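Local atomic coordinates of protein DJ-1 homolog D (Arabidopsis thaliana, PDB entry 4OGG), a protein that belongs to the DJ-1/PfpI family and carries two such domains in tandem on a single chain. Residues C[207-218]-C[365-376]. Residues are numbered along the deposited sequence; the frame is centred on the assembly and turned at random.
Sequences EDYEVKVPFQSL and AWPGHPEFVSQL
Tyr209 turns the edge of its ring against the face of Trp366, a T-shaped pair with the planes at 81° and Tyr209 CD2 3.4 Å from Trp366 CD2. Trp366 CG lies between its own backbone N and carbonyl carbon (chi1 49°), which stands the indole beside the first turn of helix 208-221. A broad ring with one N-H suits this place: the carbon surface packs on Tyr209, while Trp366 NE1 hydrogen-bonds to His243 O. Nearby, a water links helix 208-221 to the 3-10 turn at 366-367, donating to Glu210 OE1 and accepting from Trp366 N.

His369, in the first turn of helix 369-380, is a knob held among Tyr209, Glu210, Val213 and Pro214. Histidine is flat enough to lie between Pro214 CG, a CH-pi contact 4.2 Å from the ring centroid, and Trp366 O over the opposite face, yet offers His369 ND1 to Gln23 of the other domain's helix 15-27. His369 NE2 is buried with no partner, 3.4 Å from Glu210 CA. Proline suits 214, where the helix kinks because its N has no bond to the turn before.

Both helices belong to the second DJ-1/PfpI domain, an alpha/beta fold with a mostly parallel sheet; segments 208-218 and 369-376 run roughly the same way, 40° between their directions, their axes 10.4 Å apart at the closest.

Further along, beta-branched Val373 presents both methyls to Ser217 CB, and Val373 CG2 also lies 4.2 Å from Pro214 CA, at the kink. Serine offers only CB here, while its hydroxyl turns back to donate to Val213 O. Beyond it Leu218 CD1 meets Leu376 CD2 at 3.9 Å.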
loop_
_atom_site.group_PDB
_atom_site.type_symbol
_atom_site.label_atom_id
_atom_site.label_comp_id
_atom_site.label_asym_id
_atom_site.label_seq_id
_atom_site.Cartn_x
_atom_site.Cartn_y
_atom_site.Cartn_z
ATOM N N GLU C 207 -0.347 6.475 17.339
ATOM C CA GLU C 207 0.345 7.237 16.302
ATOM C C GLU C 207 1.863 7.056 16.376
ATOM O O GLU C 207 2.473 7.184 17.439
ATOM C CB GLU C 207 -0.026 8.725 16.388
ATOM C CG GLU C 207 -0.170 9.412 15.023
ATOM C CD GLU C 207 1.159 9.765 14.370
ATOM O OE1 GLU C 207 1.192 9.925 13.128
ATOM O OE2 GLU C 207 2.163 9.901 15.094
ATOM N N ASP C 208 2.439 6.743 15.219
ATOM C CA ASP C 208 3.867 6.494 15.007
ATOM C C ASP C 208 4.813 7.485 15.705
ATOM O O ASP C 208 5.714 7.079 16.440
ATOM C CB ASP C 208 4.109 6.477 13.490
ATOM C CG ASP C 208 5.568 6.329 13.111
ATOM O OD1 ASP C 208 6.050 5.180 12.965
ATOM O OD2 ASP C 208 6.228 7.379 12.945
ATOM N N TYR C 209 4.622 8.778 15.469
ATOM C CA TYR C 209 5.470 9.788 16.101
ATOM C C TYR C 209 5.174 9.945 17.587
ATOM O O TYR C 209 6.082 10.087 18.403
ATOM C CB TYR C 209 5.243 11.174 15.496
ATOM C CG TYR C 209 5.823 11.476 14.141
ATOM C CD1 TYR C 209 6.969 10.837 13.664
ATOM C CD2 TYR C 209 5.280 12.507 13.378
ATOM C CE1 TYR C 209 7.557 11.234 12.453
ATOM C CE2 TYR C 209 5.853 12.907 12.194
ATOM C CZ TYR C 209 6.987 12.277 11.731
ATOM O OH TYR C 209 7.536 12.718 10.553
ATOM N N GLU C 210 3.889 9.944 17.922
ATOM C CA GLU C 210 3.447 10.171 19.292
ATOM C C GLU C 210 3.915 9.187 20.341
ATOM O O GLU C 210 3.903 9.501 21.534
ATOM C CB GLU C 210 1.931 10.333 19.295
ATOM C CG GLU C 210 1.539 11.471 18.367
ATOM C CD GLU C 210 0.054 11.623 18.177
ATOM O OE1 GLU C 210 -0.333 12.367 17.252
ATOM O OE2 GLU C 210 -0.718 11.011 18.943
ATOM N N VAL C 211 4.326 8.000 19.919
ATOM C CA VAL C 211 4.859 7.051 20.882
ATOM C C VAL C 211 6.386 7.163 20.864
ATOM O O VAL C 211 7.014 7.347 21.903
ATOM C CB VAL C 211 4.450 5.583 20.569
ATOM C CG1 VAL C 211 4.851 5.201 19.151
ATOM C CG2 VAL C 211 5.111 4.638 21.580
ATOM N N LYS C 212 6.974 7.104 19.673
ATOM C CA LYS C 212 8.426 7.133 19.544
ATOM C C LYS C 212 9.125 8.412 19.981
ATOM O O LYS C 212 10.133 8.355 20.685
ATOM C CB LYS C 212 8.839 6.819 18.103
ATOM C CG LYS C 212 10.263 6.266 17.980
ATOM C CD LYS C 212 10.333 4.818 18.472
ATOM C CE LYS C 212 11.672 4.169 18.136
ATOM N NZ LYS C 212 11.720 2.726 18.525
ATOM N N VAL C 213 8.610 9.562 19.565
ATOM C CA VAL C 213 9.260 10.818 19.920
ATOM C C VAL C 213 9.318 11.084 21.422
ATOM O O VAL C 213 10.400 11.303 21.970
ATOM C CB VAL C 213 8.611 12.014 19.187
ATOM C CG1 VAL C 213 9.298 13.314 19.592
ATOM C CG2 VAL C 213 8.741 11.816 17.678
ATOM N N PRO C 214 8.166 11.072 22.115
ATOM C CA PRO C 214 8.249 11.327 23.559
ATOM C C PRO C 214 9.047 10.234 24.270
ATOM O O PRO C 214 9.835 10.511 25.178
ATOM C CB PRO C 214 6.783 11.346 23.996
ATOM C CG PRO C 214 6.060 11.806 22.748
ATOM C CD PRO C 214 6.761 11.008 21.674
ATOM N N PHE C 215 8.846 8.992 23.841
ATOM C CA PHE C 215 9.526 7.850 24.444
ATOM C C PHE C 215 11.041 7.998 24.375
ATOM O O PHE C 215 11.729 7.913 25.393
ATOM C CB PHE C 215 9.081 6.555 23.749
ATOM C CG PHE C 215 9.560 5.298 24.426
ATOM C CD1 PHE C 215 10.721 4.660 24.002
ATOM C CD2 PHE C 215 8.845 4.750 25.485
ATOM C CE1 PHE C 215 11.165 3.492 24.622
ATOM C CE2 PHE C 215 9.280 3.580 26.114
ATOM C CZ PHE C 215 10.443 2.951 25.680
ATOM N N GLN C 216 11.563 8.245 23.181
ATOM C CA GLN C 216 13.002 8.389 23.033
ATOM C C GLN C 216 13.537 9.719 23.552
ATOM O O GLN C 216 14.693 9.801 23.963
ATOM C CB GLN C 216 13.402 8.165 21.575
ATOM C CG GLN C 216 13.141 6.731 21.144
ATOM C CD GLN C 216 13.899 6.340 19.903
ATOM O OE1 GLN C 216 14.573 5.308 19.875
ATOM N NE2 GLN C 216 13.792 7.150 18.864
ATOM N N SER C 217 12.707 10.756 23.545
ATOM C CA SER C 217 13.146 12.054 24.051
ATOM C C SER C 217 13.433 11.919 25.547
ATOM O O SER C 217 14.457 12.396 26.045
ATOM C CB SER C 217 12.069 13.123 23.831
ATOM O OG SER C 217 11.937 13.457 22.459
ATOM N N LEU C 218 12.529 11.257 26.259
ATOM C CA LEU C 218 12.694 11.068 27.697
ATOM C C LEU C 218 13.862 10.136 28.011
ATOM O O LEU C 218 14.564 10.328 29.006
ATOM C CB LEU C 218 11.391 10.537 28.310
ATOM C CG LEU C 218 10.219 11.520 28.244
ATOM C CD1 LEU C 218 8.926 10.831 28.660
ATOM C CD2 LEU C 218 10.510 12.716 29.141
ATOM N N ALA C 365 -1.607 17.286 18.859
ATOM C CA ALA C 365 -1.153 16.448 17.748
ATOM C C ALA C 365 0.367 16.361 17.761
ATOM O O ALA C 365 1.020 17.079 18.520
ATOM C CB ALA C 365 -1.634 17.042 16.431
ATOM N N TRP C 366 0.942 15.517 16.908
ATOM C CA TRP C 366 2.395 15.374 16.920
ATOM C C TRP C 366 3.234 16.631 16.694
ATOM O O TRP C 366 4.380 16.684 17.131
ATOM C CB TRP C 366 2.873 14.245 15.983
ATOM C CG TRP C 366 2.340 14.218 14.582
ATOM C CD1 TRP C 366 1.351 13.402 14.100
ATOM C CD2 TRP C 366 2.855 14.932 13.450
ATOM N NE1 TRP C 366 1.229 13.556 12.737
ATOM C CE2 TRP C 366 2.136 14.489 12.313
ATOM C CE3 TRP C 366 3.857 15.900 13.284
ATOM C CZ2 TRP C 366 2.389 14.980 11.028
ATOM C CZ3 TRP C 366 4.110 16.388 12.004
ATOM C CH2 TRP C 366 3.377 15.926 10.893
ATOM N N PRO C 367 2.688 17.655 16.015
ATOM C CA PRO C 367 3.524 18.847 15.830
ATOM C C PRO C 367 3.870 19.504 17.170
ATOM O O PRO C 367 4.822 20.278 17.264
ATOM C CB PRO C 367 2.648 19.753 14.968
ATOM C CG PRO C 367 1.866 18.774 14.143
ATOM C CD PRO C 367 1.486 17.716 15.163
ATOM N N GLY C 368 3.094 19.184 18.202
ATOM C CA GLY C 368 3.322 19.770 19.514
ATOM C C GLY C 368 4.263 19.047 20.465
ATOM O O GLY C 368 4.328 19.392 21.646
ATOM N N HIS C 369 5.011 18.066 19.971
ATOM C CA HIS C 369 5.927 17.321 20.832
ATOM C C HIS C 369 6.976 18.151 21.578
ATOM O O HIS C 369 7.302 17.845 22.726
ATOM C CB HIS C 369 6.607 16.207 20.031
ATOM C CG HIS C 369 5.705 15.047 19.745
ATOM N ND1 HIS C 369 5.893 14.202 18.674
ATOM C CD2 HIS C 369 4.603 14.595 20.392
ATOM C CE1 HIS C 369 4.945 13.281 18.671
ATOM N NE2 HIS C 369 4.150 13.497 19.703
ATOM N N PRO C 370 7.521 19.206 20.946
ATOM C CA PRO C 370 8.524 20.001 21.662
ATOM C C PRO C 370 7.975 20.556 22.974
ATOM O O PRO C 370 8.593 20.395 24.026
ATOM C CB PRO C 370 8.872 21.095 20.659
ATOM C CG PRO C 370 8.739 20.371 19.346
ATOM C CD PRO C 370 7.441 19.618 19.533
ATOM N N GLU C 371 6.812 21.199 22.916
ATOM C CA GLU C 371 6.212 21.755 24.124
ATOM C C GLU C 371 5.696 20.643 25.026
ATOM O O GLU C 371 5.724 20.765 26.251
ATOM C CB GLU C 371 5.078 22.722 23.772
ATOM C CG GLU C 371 5.552 23.973 23.039
ATOM C CD GLU C 371 4.521 25.089 23.040
ATOM O OE1 GLU C 371 4.766 26.123 22.381
ATOM O OE2 GLU C 371 3.471 24.941 23.705
ATOM N N PHE C 372 5.234 19.555 24.416
ATOM C CA PHE C 372 4.725 18.408 25.165
ATOM C C PHE C 372 5.826 17.881 26.086
ATOM O O PHE C 372 5.641 17.764 27.299
ATOM C CB PHE C 372 4.290 17.304 24.191
ATOM C CG PHE C 372 3.589 16.138 24.846
ATOM C CD1 PHE C 372 2.359 16.310 25.479
ATOM C CD2 PHE C 372 4.135 14.858 24.782
ATOM C CE1 PHE C 372 1.683 15.226 26.034
ATOM C CE2 PHE C 372 3.469 13.765 25.333
ATOM C CZ PHE C 372 2.237 13.949 25.960
ATOM N N VAL C 373 6.977 17.568 25.501
ATOM C CA VAL C 373 8.104 17.051 26.265
ATOM C C VAL C 373 8.664 18.117 27.206
ATOM O O VAL C 373 8.986 17.831 28.359
ATOM C CB VAL C 373 9.226 16.558 25.325
ATOM C CG1 VAL C 373 10.428 16.098 26.137
ATOM C CG2 VAL C 373 8.708 15.414 24.462
ATOM N N SER C 374 8.766 19.347 26.712
ATOM C CA SER C 374 9.294 20.454 27.510
ATOM C C SER C 374 8.469 20.692 28.777
ATOM O O SER C 374 9.019 20.850 29.869
ATOM C CB SER C 374 9.327 21.737 26.671
ATOM O OG SER C 374 9.859 22.823 27.413
ATOM N N GLN C 375 7.150 20.719 28.633
ATOM C CA GLN C 375 6.286 20.951 29.782
ATOM C C GLN C 375 6.286 19.770 30.747
ATOM O O GLN C 375 6.132 19.952 31.952
ATOM C CB GLN C 375 4.868 21.293 29.317
ATOM C CG GLN C 375 4.841 22.582 28.496
ATOM C CD GLN C 375 3.448 23.047 28.119
ATOM O OE1 GLN C 375 3.288 23.872 27.217
ATOM N NE2 GLN C 375 2.436 22.538 28.813
ATOM N N LEU C 376 6.465 18.559 30.226
ATOM C CA LEU C 376 6.520 17.391 31.095
ATOM C C LEU C 376 7.824 17.468 31.889
ATOM O O LEU C 376 7.863 17.142 33.077
ATOM C CB LEU C 376 6.479 16.101 30.275
ATOM C CG LEU C 376 6.754 14.809 31.050
ATOM C CD1 LEU C 376 5.802 14.686 32.234
ATOM C CD2 LEU C 376 6.598 13.619 30.113
HETATM O O HOH W 1 -1.423 14.282 15.265
#